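Local coordinates for protein putative fimbriae assembly chaperone (Salmonella typhimurium, PDB 2CO7) that probably acts as a periplasmic chaperone that folds and delivers fimbrial subunits for assembly at the outer membrane, at residues Ile129-Pro132 against Asp133-Gly137. Sequence-based numbering, arbitrary orientation.
Sequences IFRP and DAVKG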
loop_
_atom_site.group_PDB
_atom_site.type_symbol
_atom_site.label_atom_id
_atom_site.label_comp_id
_atom_site.label_asym_id
_atom_site.label_seq_id
_atom_site.Cartn_x
_atom_site.Cartn_y
_atom_site.Cartn_z
ATOM N N ILE B 129 -13.235 -1.766 6.023
ATOM C CA ILE B 129 -14.443 -2.040 5.232
ATOM C C ILE B 129 -15.643 -1.949 6.118
ATOM O O ILE B 129 -15.812 -2.774 7.042
ATOM C CB ILE B 129 -14.371 -3.382 4.449
ATOM C CG1 ILE B 129 -13.114 -3.416 3.536
ATOM C CG2 ILE B 129 -15.640 -3.609 3.562
ATOM C CD1 ILE B 129 -12.767 -4.832 2.910
ATOM N N PHE B 130 -16.493 -0.961 5.802
ATOM C CA PHE B 130 -17.700 -0.756 6.573
ATOM C C PHE B 130 -18.854 -1.627 6.062
ATOM O O PHE B 130 -19.215 -1.518 4.906
ATOM C CB PHE B 130 -18.083 0.731 6.601
ATOM C CG PHE B 130 -19.273 1.010 7.459
ATOM C CD1 PHE B 130 -19.135 1.098 8.849
ATOM C CD2 PHE B 130 -20.531 1.202 6.881
ATOM C CE1 PHE B 130 -20.294 1.391 9.679
ATOM C CE2 PHE B 130 -21.659 1.492 7.668
ATOM C CZ PHE B 130 -21.537 1.580 9.074
ATOM N N ARG B 131 -19.417 -2.459 6.931
ATOM C CA ARG B 131 -20.495 -3.385 6.560
ATOM C C ARG B 131 -21.790 -3.050 7.334
ATOM O O ARG B 131 -21.917 -3.318 8.574
ATOM C CB ARG B 131 -20.045 -4.837 6.789
ATOM C CG ARG B 131 -21.050 -5.891 6.246
ATOM C CD ARG B 131 -20.497 -7.262 6.362
ATOM N NE ARG B 131 -19.259 -7.378 5.567
ATOM C CZ ARG B 131 -18.375 -8.355 5.685
ATOM N NH1 ARG B 131 -18.566 -9.356 6.563
ATOM N NH2 ARG B 131 -17.296 -8.333 4.921
ATOM N N PRO B 132 -22.754 -2.446 6.618
ATOM C CA PRO B 132 -24.073 -2.171 7.183
ATOM C C PRO B 132 -24.674 -3.440 7.780
ATOM O O PRO B 132 -24.391 -4.545 7.313
ATOM C CB PRO B 132 -24.877 -1.668 5.979
ATOM C CG PRO B 132 -23.823 -1.070 5.082
ATOM C CD PRO B 132 -22.652 -1.968 5.219
ATOM N N ASP B 133 -25.500 -3.271 8.808
ATOM C CA ASP B 133 -26.058 -4.412 9.525
ATOM C C ASP B 133 -26.986 -5.246 8.623
ATOM O O ASP B 133 -27.082 -6.465 8.774
ATOM C CB ASP B 133 -26.780 -3.913 10.781
ATOM C CG ASP B 133 -26.926 -4.992 11.857
ATOM O OD1 ASP B 133 -28.082 -5.297 12.242
ATOM O OD2 ASP B 133 -25.896 -5.544 12.293
ATOM N N ALA B 134 -27.631 -4.598 7.664
ATOM C CA ALA B 134 -28.508 -5.296 6.713
ATOM C C ALA B 134 -27.771 -5.973 5.564
ATOM O O ALA B 134 -28.398 -6.644 4.730
ATOM C CB ALA B 134 -29.595 -4.350 6.181
ATOM N N VAL B 135 -26.442 -5.824 5.522
ATOM C CA VAL B 135 -25.625 -6.563 4.573
ATOM C C VAL B 135 -25.149 -7.836 5.271
ATOM O O VAL B 135 -24.181 -7.803 6.027
ATOM C CB VAL B 135 -24.449 -5.701 4.038
ATOM C CG1 VAL B 135 -23.528 -6.487 3.059
ATOM C CG2 VAL B 135 -25.008 -4.455 3.323
ATOM N N LYS B 136 -25.832 -8.949 4.995
ATOM C CA LYS B 136 -25.628 -10.184 5.780
ATOM C C LYS B 136 -24.622 -11.134 5.188
ATOM O O LYS B 136 -24.366 -11.127 3.994
ATOM C CB LYS B 136 -26.960 -10.910 5.976
ATOM C CG LYS B 136 -28.075 -10.027 6.520
ATOM C CD LYS B 136 -27.857 -9.585 7.941
ATOM C CE LYS B 136 -29.169 -9.058 8.518
ATOM N NZ LYS B 136 -28.983 -8.280 9.780
ATOM N N GLY B 137 -24.047 -11.961 6.052
ATOM C CA GLY B 137 -23.042 -12.921 5.620
ATOM C C GLY B 137 -21.733 -12.247 5.217
ATOM O O GLY B 137 -21.408 -11.135 5.665
HETATM O O HOH W 1 -21.291 -9.983 8.082
#
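Pro-132 and Val-135 close a type I beta turn where strand 116-131 of the PapD-like N-terminal immunoglobulin domain runs out and the chain crosses to the C-terminal domain. Val-135 N donates to Pro-132 O at 3.0 Å with an N-H...O angle of 153°. Proline suits the first position, which gives only its C=O to the closing bond, so the missing N-H costs nothing. Val-135 CG2, set beside its own backbone N, runs alongside the pyrrolidine ring, 3.9 Å from Pro-132 CB. Valine fits because its compact apolar fork meets that ring through CG2 and the Arg-131 methylenes through CB and CG1; Phe-163 also touches it, making the compact, buried half.

The Arg-131 chain runs across the valine nearly perpendicular to it. It leaves the backbone with CG opposite N (chi1 -172°), which brings Arg-131 CG 3.7 Å from Val-135 O before the bend at chi3. A long, charged-tipped side chain suits this junction: salt bridges from NE to Glu-90 and from NH2 to Asp-208 of the C-terminal domain tie the turn to both domains.

The outer side is looser. Exposed Lys-136 folds back, its NZ bonding Asp-133 O at 2.8 Å, while its salt bridge to Asp-133 OD1 is long. Gly-137 adopts a positive phi that glycine tolerates easily. A water in the guanidinium plane joins the halves, accepting from Arg-131 NH1 at 3.2 Å and donating to Gly-137 O at 2.7 Å.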